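Geranyltranstransferase (PDB 3P8L) probably condenses isopentenyl diphosphate with geranyl diphosphate to make (2E,6E)-farnesyl diphosphate, releasing diphosphate in a magnesium-dependent reaction of isoprene biosynthesis. Local coordinates at residues I83-L88 with D122-G127; R52-L57 with A78-I83; L88-L93 with T116-G121. All blocks are in the same frame, centred on the assembly; numbering follows the deposited sequence. Where two conformers were deposited one is given.

In the fold
From the N terminus, contact 2 forms first: the start of helix 53-64 meets helix 71-92, closing the short excursion between 52-57 and 78-83. Helix 71-92 then runs on into the other two contacts, both with helix 114-133. Because these two helices are antiparallel, contact 3 (88-93 with 116-121) is the inner pair and contact 1 (83-88 with 122-127) encloses it, their centres about 8 Å apart. No contact crosses another. Helix 71-92 thus links the helix 53-64 side of the bundle, near the chain's centre, to helix 114-133, where contacts 1 and 3 reach the second subunit. Contacts 2 and 3 lie farthest apart, about 17 Å between centres.

Contact 1: I83-L88 with D122-G127; sequences IHTYSL and DGLLTG
Two neighbouring antiparallel helices of the bundle, 71-92 and 114-133, pack here with the ring of Tyr86 laid against the side chain of Leu125. The axes of the two short segments approach to 8.1 Å, with 160° between their directions. Leu125 CB stands nearly above the ring, 3.8 Å from the Tyr86 centroid, in a CH-pi contact over one face. From there the leucine runs alongside the tyrosine in the same direction: its CD1 lies over the rim of the same face, 3.6 Å from Tyr86 CE2, and its CD2 reaches 3.6 Å from Tyr86 CZ, close to the hydroxyl end. Tyr86 chi1 is 118°, away from any staggered position, and this unusual turn goes with a ring lying flat along the leucine.

The helices belong to the all-helical isoprenoid synthase fold, here where it faces the dimer partner: Tyr86 packs on Asp122 of the second subunit, and Leu125 on Thr126 of that subunit. Within the chain, Met158 and Val159 of helix 158-167 touch the tyrosine, and His90 meets its ring edge-to-face.

At the root of the ring, Tyr86 CB sits 3.7 Å from Leu124 CB. Leu125 CD1 also meets the end of Ile83, whose CD1 lies 3.5 Å away. Next to the Tyr86-Leu124 pair, Thr85 CG2 rests 3.8 Å from Leu124 CD1. The methyl can serve this apolar pair because Thr85 OG1 is turned to its own helix, where it bonds to Glu81 O.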
loop_
_atom_site.group_PDB
_atom_site.type_symbol
_atom_site.label_atom_id
_atom_site.label_comp_id
_atom_site.label_asym_id
_atom_site.label_seq_id
_atom_site.Cartn_x
_atom_site.Cartn_y
_atom_site.Cartn_z
ATOM N N ILE A 83 -1.815 3.993 7.500
ATOM C CA ILE A 83 -1.425 4.806 6.357
ATOM C C ILE A 83 -0.726 6.068 6.858
ATOM O O ILE A 83 0.370 6.408 6.391
ATOM C CB ILE A 83 -2.638 5.218 5.456
ATOM C CG1 ILE A 83 -3.268 4.020 4.754
ATOM C CG2 ILE A 83 -2.234 6.304 4.457
ATOM C CD1 ILE A 83 -2.469 3.444 3.611
ATOM N N HIS A 84 -1.380 6.768 7.786
ATOM C CA HIS A 84 -0.813 7.949 8.395
ATOM C C HIS A 84 0.596 7.711 9.005
ATOM O O HIS A 84 1.496 8.486 8.746
ATOM C CB HIS A 84 -1.725 8.483 9.469
ATOM C CG HIS A 84 -1.202 9.729 10.094
ATOM N ND1 HIS A 84 -0.896 10.847 9.353
ATOM C CD2 HIS A 84 -0.908 10.031 11.377
ATOM C CE1 HIS A 84 -0.451 11.795 10.156
ATOM N NE2 HIS A 84 -0.459 11.330 11.389
ATOM N N THR A 85 0.736 6.645 9.798
ATOM C CA THR A 85 2.003 6.249 10.444
ATOM C C THR A 85 3.073 5.935 9.395
ATOM O O THR A 85 4.217 6.355 9.538
ATOM C CB THR A 85 1.824 4.997 11.371
ATOM O OG1 THR A 85 0.767 5.232 12.308
ATOM C CG2 THR A 85 3.121 4.657 12.142
ATOM N N TYR A 86 2.704 5.200 8.340
ATOM C CA TYR A 86 3.649 4.928 7.264
ATOM C C TYR A 86 4.132 6.247 6.661
ATOM O O TYR A 86 5.337 6.423 6.487
ATOM C CB TYR A 86 3.111 3.938 6.184
ATOM C CG TYR A 86 2.989 4.517 4.786
ATOM C CD1 TYR A 86 4.117 4.780 4.018
ATOM C CD2 TYR A 86 1.743 4.812 4.226
ATOM C CE1 TYR A 86 4.026 5.357 2.751
ATOM C CE2 TYR A 86 1.638 5.370 2.946
ATOM C CZ TYR A 86 2.795 5.656 2.221
ATOM O OH TYR A 86 2.735 6.184 0.951
ATOM N N SER A 87 3.218 7.184 6.386
ATOM C CA SER A 87 3.616 8.383 5.649
ATOM C C SER A 87 4.631 9.205 6.477
ATOM O O SER A 87 5.554 9.797 5.914
ATOM C CB SER A 87 2.398 9.242 5.279
ATOM O OG SER A 87 1.970 9.987 6.411
ATOM N N LEU A 88 4.470 9.188 7.803
ATOM C CA LEU A 88 5.383 9.877 8.722
ATOM C C LEU A 88 6.785 9.263 8.726
ATOM O O LEU A 88 7.775 9.996 8.667
ATOM C CB LEU A 88 4.838 9.904 10.148
ATOM C CG LEU A 88 3.525 10.649 10.379
ATOM C CD1 LEU A 88 3.195 10.552 11.845
ATOM C CD2 LEU A 88 3.575 12.122 9.892
ATOM N N ASP A 122 6.811 0.706 4.099
ATOM C CA ASP A 122 6.252 -0.180 3.075
ATOM C C ASP A 122 5.319 -1.237 3.678
ATOM O O ASP A 122 4.309 -1.555 3.085
ATOM C CB ASP A 122 7.348 -0.893 2.283
ATOM C CG ASP A 122 8.176 0.052 1.431
ATOM O OD1 ASP A 122 7.800 1.237 1.265
ATOM O OD2 ASP A 122 9.204 -0.412 0.902
ATOM N N GLY A 123 5.693 -1.743 4.847
ATOM C CA GLY A 123 4.975 -2.786 5.537
ATOM C C GLY A 123 3.686 -2.249 6.151
ATOM O O GLY A 123 2.639 -2.907 6.105
ATOM N N LEU A 124 3.753 -1.031 6.682
ATOM C CA LEU A 124 2.588 -0.387 7.214
ATOM C C LEU A 124 1.586 0.004 6.130
ATOM O O LEU A 124 0.384 -0.177 6.331
ATOM C CB LEU A 124 2.957 0.798 8.109
ATOM C CG LEU A 124 3.368 0.389 9.542
ATOM C CD1 LEU A 124 4.132 1.537 10.153
ATOM C CD2 LEU A 124 2.162 0.017 10.416
ATOM N N LEU A 125 2.083 0.569 5.018
ATOM C CA LEU A 125 1.277 0.834 3.825
ATOM C C LEU A 125 0.542 -0.432 3.330
ATOM O O LEU A 125 -0.683 -0.405 3.182
ATOM C CB LEU A 125 2.111 1.461 2.688
ATOM C CG LEU A 125 1.451 1.705 1.313
ATOM C CD1 LEU A 125 0.123 2.432 1.424
ATOM C CD2 LEU A 125 2.367 2.554 0.420
ATOM N N THR A 126 1.275 -1.526 3.090
ATOM C CA THR A 126 0.669 -2.775 2.612
ATOM C C THR A 126 -0.277 -3.347 3.675
ATOM O O THR A 126 -1.372 -3.863 3.360
ATOM C CB THR A 126 1.742 -3.845 2.249
ATOM O OG1 THR A 126 2.745 -3.256 1.414
ATOM C CG2 THR A 126 1.121 -5.011 1.485
ATOM N N GLY A 127 0.138 -3.217 4.930
ATOM C CA GLY A 127 -0.637 -3.663 6.091
ATOM C C GLY A 127 -1.991 -2.999 6.220
ATOM O O GLY A 127 -2.961 -3.635 6.585
#

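Contact 2: R52-L57 with A78-I83; sequences RLRPLL and ASLEMI
The Arg52 guanidinium meets Glu81 at its edge: NH1 gives a salt-bridging hydrogen bond of 2.9 Å to Glu81 OE2, with a nearly straight N-H (163°). The oxygen lies in the guanidinium plane and accepts on its anti lone pair, while the carboxylate plane stands 83° from that of the arginine. NH2 is held elsewhere, by Ile46 O and Glu22. At the edge of the Arg54 guanidinium sits water 2, 3.0 Å from Arg54 NH1. It also accepts from Arg54 N and donates to Glu81 OE1, 2.6 Å away, so the guanidinium of Arg54 is linked to the carboxylate through this water.

Arg52 to Pro55 are the end of the GGKRxRP signature of trans-prenyl synthases, which in relatives helps form the isopentenyl diphosphate site. Arg52 is the N-cap residue of helix 53-64. Water 1 joins its backbone N to Glu81 OE2, and the helix start and both arginines would probably stabilise the buried carboxylate as an anion. A bend at chi2 (63°) turns the Glu81 chain back toward the helix start, where OE1 lies 3.1 Å from Pro55 CD. Next to this polar cluster, Leu80 CD2 packs 3.6 Å from Arg54 CB.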
loop_
_atom_site.group_PDB
_atom_site.type_symbol
_atom_site.label_atom_id
_atom_site.label_comp_id
_atom_site.label_asym_id
_atom_site.label_seq_id
_atom_site.Cartn_x
_atom_site.Cartn_y
_atom_site.Cartn_z
ATOM N N ARG A 52 -3.799 10.921 16.916
ATOM C CA ARG A 52 -4.741 9.922 16.372
ATOM C C ARG A 52 -5.970 10.580 15.764
ATOM O O ARG A 52 -7.097 10.057 15.855
ATOM C CB ARG A 52 -5.146 8.890 17.445
ATOM C CG ARG A 52 -3.961 8.197 18.118
ATOM C CD ARG A 52 -3.480 7.052 17.264
ATOM N NE ARG A 52 -2.484 6.251 17.957
ATOM C CZ ARG A 52 -1.267 5.989 17.496
ATOM N NH1 ARG A 52 -0.864 6.428 16.298
ATOM N NH2 ARG A 52 -0.456 5.259 18.234
ATOM N N LEU A 53 -5.739 11.746 15.171
ATOM C CA LEU A 53 -6.781 12.583 14.610
ATOM C C LEU A 53 -7.626 11.864 13.577
ATOM O O LEU A 53 -8.861 11.958 13.610
ATOM C CB LEU A 53 -6.185 13.863 14.009
ATOM C CG LEU A 53 -7.157 14.813 13.298
ATOM C CD1 LEU A 53 -8.243 15.284 14.260
ATOM C CD2 LEU A 53 -6.429 16.003 12.677
ATOM N N ARG A 54 -6.979 11.118 12.692
ATOM C CA ARG A 54 -7.690 10.455 11.602
ATOM C C ARG A 54 -8.668 9.327 12.028
ATOM O O ARG A 54 -9.845 9.362 11.639
ATOM C CB ARG A 54 -6.726 10.045 10.479
ATOM C CG ARG A 54 -6.139 11.261 9.740
ATOM C CD ARG A 54 -4.725 11.013 9.154
ATOM N NE ARG A 54 -4.155 12.277 8.704
ATOM C CZ ARG A 54 -3.573 13.180 9.491
ATOM N NH1 ARG A 54 -3.400 12.954 10.795
ATOM N NH2 ARG A 54 -3.129 14.315 8.959
ATOM N N PRO A 55 -8.193 8.340 12.814
ATOM C CA PRO A 55 -9.135 7.370 13.385
ATOM C C PRO A 55 -10.176 8.019 14.307
ATOM O O PRO A 55 -11.323 7.568 14.331
ATOM C CB PRO A 55 -8.229 6.414 14.183
ATOM C CG PRO A 55 -6.955 7.129 14.401
ATOM C CD PRO A 55 -6.798 8.004 13.177
ATOM N N LEU A 56 -9.786 9.067 15.034
ATOM C CA LEU A 56 -10.725 9.827 15.852
ATOM C C LEU A 56 -11.860 10.398 15.008
ATOM O O LEU A 56 -13.020 10.263 15.382
ATOM C CB LEU A 56 -10.046 10.918 16.706
ATOM C CG LEU A 56 -10.955 11.629 17.727
ATOM C CD1 LEU A 56 -11.613 10.583 18.643
ATOM C CD2 LEU A 56 -10.243 12.710 18.552
ATOM N N LEU A 57 -11.534 10.956 13.842
ATOM C CA LEU A 57 -12.561 11.446 12.902
ATOM C C LEU A 57 -13.522 10.362 12.411
ATOM O O LEU A 57 -14.739 10.577 12.419
ATOM C CB LEU A 57 -11.914 12.163 11.718
ATOM C CG LEU A 57 -11.389 13.569 12.008
ATOM C CD1 LEU A 57 -10.497 14.003 10.851
ATOM C CD2 LEU A 57 -12.536 14.558 12.229
ATOM N N ALA A 78 -8.135 1.873 12.218
ATOM C CA ALA A 78 -6.783 1.352 12.353
ATOM C C ALA A 78 -6.010 1.341 11.026
ATOM O O ALA A 78 -4.834 1.742 10.987
ATOM C CB ALA A 78 -6.836 -0.040 12.992
ATOM N N SER A 79 -6.686 0.915 9.955
ATOM C CA SER A 79 -6.125 0.930 8.601
ATOM C C SER A 79 -5.705 2.345 8.188
ATOM O O SER A 79 -4.590 2.556 7.687
ATOM C CB SER A 79 -7.129 0.362 7.594
ATOM O OG SER A 79 -7.244 -1.043 7.728
ATOM N N LEU A 80 -6.583 3.318 8.426
ATOM C CA LEU A 80 -6.262 4.721 8.139
ATOM C C LEU A 80 -5.069 5.248 8.956
ATOM O O LEU A 80 -4.164 5.923 8.413
ATOM C CB LEU A 80 -7.501 5.600 8.358
ATOM C CG LEU A 80 -7.376 7.101 8.138
ATOM C CD1 LEU A 80 -6.947 7.412 6.717
ATOM C CD2 LEU A 80 -8.697 7.828 8.494
ATOM N N GLU A 81 -5.045 4.923 10.254
ATOM C CA GLU A 81 -3.938 5.342 11.098
ATOM C C GLU A 81 -2.600 4.661 10.712
ATOM O O GLU A 81 -1.536 5.271 10.877
ATOM C CB GLU A 81 -4.272 5.178 12.579
ATOM C CG GLU A 81 -3.251 5.792 13.538
ATOM C CD GLU A 81 -3.098 7.326 13.431
ATOM O OE1 GLU A 81 -3.741 8.021 12.594
ATOM O OE2 GLU A 81 -2.302 7.841 14.218
ATOM N N MET A 82 -2.678 3.450 10.154
ATOM C CA MET A 82 -1.527 2.739 9.577
ATOM C C MET A 82 -0.936 3.480 8.373
ATOM O O MET A 82 0.300 3.597 8.265
ATOM C CB MET A 82 -1.843 1.257 9.265
ATOM C CG MET A 82 -2.101 0.358 10.549
ATOM S SD MET A 82 -2.744 -1.311 10.172
ATOM C CE MET A 82 -1.294 -2.074 9.440
ATOM N N ILE A 83 -1.815 3.993 7.500
ATOM C CA ILE A 83 -1.425 4.806 6.357
ATOM C C ILE A 83 -0.726 6.068 6.858
ATOM O O ILE A 83 0.370 6.408 6.391
ATOM C CB ILE A 83 -2.638 5.218 5.456
ATOM C CG1 ILE A 83 -3.268 4.020 4.754
ATOM C CG2 ILE A 83 -2.234 6.304 4.457
ATOM C CD1 ILE A 83 -2.469 3.444 3.611
HETATM O O HOH W 1 -1.518 10.190 15.129
HETATM O O HOH W 2 -4.146 10.541 12.476
#

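Contact 3: L88-L93 with T116-G121; sequences LIHDDL and TAILAG
Ala117 is the apolar centre, its CB touched from two directions: Ile89 CG2 and Leu93 CD2 each stop 4.0 Å from it. Ile89 points toward the other helix. Its CG2 lies 3.1 Å from Ala117 O, a tight approach of methyl to carbonyl, while CG1, set beside the backbone N (chi1 -63°), carries CD1 on to Ala120 CB, 4.2 Å away. Leu93 forks the other way: while CD2 keeps to the alanine, CD1 lies 3.8 Å from Ile118 CG1, the two side chains crossing at about a right angle.

The polar edge is made by His90. Its NE2 donates to Ile118 O across 3.0 Å with an N-H...O angle of 164°; the oxygen lies in the ring plane, and the donor meets one of its lone pairs in the carbonyl plane. Gly121 has no side chain on this inner side, so its CA can come within 3.5 Å of His90 NE2. The other ring nitrogen, ND1, bonds to Asp122 OD2 of the second subunit, so the imidazole is gripped at both ends and its rotation is fixed.

Directly after this histidine, Asp91 and Asp92 begin the DDxxxxD aspartate-rich motif, which in relatives binds magnesium and the allylic diphosphate. The contact thus lies beside the start of that motif, toward the C-terminal end of helix 71-92. Helix 108-112 reaches Ile89 and Ala117, helix 36-47 flanks Ile89 and Ala120, and Asp92 pairs with Arg102 of strand 101-102.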
loop_
_atom_site.group_PDB
_atom_site.type_symbol
_atom_site.label_atom_id
_atom_site.label_comp_id
_atom_site.label_asym_id
_atom_site.label_seq_id
_atom_site.Cartn_x
_atom_site.Cartn_y
_atom_site.Cartn_z
ATOM N N LEU A 88 4.470 9.188 7.803
ATOM C CA LEU A 88 5.383 9.877 8.722
ATOM C C LEU A 88 6.785 9.263 8.726
ATOM O O LEU A 88 7.775 9.996 8.667
ATOM C CB LEU A 88 4.838 9.904 10.148
ATOM C CG LEU A 88 3.525 10.649 10.379
ATOM C CD1 LEU A 88 3.195 10.552 11.845
ATOM C CD2 LEU A 88 3.575 12.122 9.892
ATOM N N ILE A 89 6.862 7.937 8.783
ATOM C CA ILE A 89 8.138 7.219 8.685
ATOM C C ILE A 89 8.923 7.623 7.420
ATOM O O ILE A 89 10.118 7.946 7.476
ATOM C CB ILE A 89 7.933 5.683 8.733
ATOM C CG1 ILE A 89 7.336 5.258 10.086
ATOM C CG2 ILE A 89 9.259 4.958 8.486
ATOM C CD1 ILE A 89 6.975 3.751 10.161
ATOM N N HIS A 90 8.240 7.621 6.284
ATOM C CA HIS A 90 8.870 8.048 5.038
ATOM C C HIS A 90 9.176 9.533 5.011
ATOM O O HIS A 90 10.267 9.928 4.589
ATOM C CB HIS A 90 8.075 7.586 3.817
ATOM C CG HIS A 90 8.237 6.123 3.550
ATOM N ND1 HIS A 90 7.848 5.526 2.378
ATOM C CD2 HIS A 90 8.796 5.146 4.303
ATOM C CE1 HIS A 90 8.155 4.242 2.417
ATOM N NE2 HIS A 90 8.702 3.978 3.589
ATOM N N ASP A 91 8.254 10.346 5.508
ATOM C CA ASP A 91 8.476 11.790 5.509
ATOM C C ASP A 91 9.673 12.193 6.364
ATOM O O ASP A 91 10.386 13.123 6.012
ATOM C CB ASP A 91 7.227 12.573 5.935
ATOM C CG ASP A 91 6.109 12.547 4.894
ATOM O OD1 ASP A 91 6.288 11.990 3.789
ATOM O OD2 ASP A 91 5.022 13.067 5.198
ATOM N N ASP A 92 9.905 11.461 7.448
ATOM C CA ASP A 92 11.014 11.711 8.355
ATOM C C ASP A 92 12.406 11.451 7.784
ATOM O O ASP A 92 13.354 12.052 8.264
ATOM C CB ASP A 92 10.854 10.929 9.667
ATOM C CG ASP A 92 9.760 11.493 10.553
ATOM O OD1 ASP A 92 9.352 12.645 10.319
ATOM O OD2 ASP A 92 9.306 10.789 11.484
ATOM N N LEU A 93 12.517 10.583 6.777
ATOM C CA LEU A 93 13.807 10.155 6.203
ATOM C C LEU A 93 14.726 11.315 5.789
ATOM O O LEU A 93 14.228 12.360 5.338
ATOM C CB LEU A 93 13.573 9.254 4.995
ATOM C CG LEU A 93 12.915 7.899 5.248
ATOM C CD1 LEU A 93 12.632 7.213 3.920
ATOM C CD2 LEU A 93 13.783 7.038 6.162
ATOM N N THR A 116 15.581 -0.224 7.365
ATOM C CA THR A 116 14.499 -0.743 8.210
ATOM C C THR A 116 13.262 0.192 8.221
ATOM O O THR A 116 12.137 -0.282 8.183
ATOM C CB THR A 116 14.990 -1.007 9.616
ATOM O OG1 THR A 116 16.076 -1.947 9.570
ATOM C CG2 THR A 116 13.877 -1.610 10.486
ATOM N N ALA A 117 13.501 1.496 8.224
ATOM C CA ALA A 117 12.457 2.523 8.221
ATOM C C ALA A 117 11.720 2.547 6.887
ATOM O O ALA A 117 10.477 2.609 6.855
ATOM C CB ALA A 117 13.074 3.922 8.541
ATOM N N ILE A 118 12.473 2.490 5.786
ATOM C CA ILE A 118 11.868 2.373 4.456
ATOM C C ILE A 118 10.948 1.133 4.406
ATOM O O ILE A 118 9.794 1.250 4.008
ATOM C CB ILE A 118 12.917 2.322 3.327
ATOM C CG1 ILE A 118 13.663 3.653 3.228
ATOM C CG2 ILE A 118 12.263 2.006 1.973
ATOM C CD1 ILE A 118 15.037 3.527 2.532
ATOM N N LEU A 119 11.433 -0.014 4.880
ATOM C CA LEU A 119 10.618 -1.242 4.882
ATOM C C LEU A 119 9.475 -1.200 5.871
ATOM O O LEU A 119 8.387 -1.713 5.557
ATOM C CB LEU A 119 11.478 -2.495 5.094
ATOM C CG LEU A 119 12.553 -2.762 4.009
ATOM C CD1 LEU A 119 13.407 -3.962 4.422
ATOM C CD2 LEU A 119 11.953 -3.026 2.637
ATOM N N ALA A 120 9.683 -0.600 7.052
ATOM C CA ALA A 120 8.567 -0.417 8.009
ATOM C C ALA A 120 7.412 0.406 7.424
ATOM O O ALA A 120 6.212 0.055 7.598
ATOM C CB ALA A 120 9.035 0.172 9.326
ATOM N N GLY A 121 7.761 1.480 6.715
ATOM C CA GLY A 121 6.753 2.265 5.974
ATOM C C GLY A 121 6.038 1.438 4.905
ATOM O O GLY A 121 4.784 1.438 4.830
#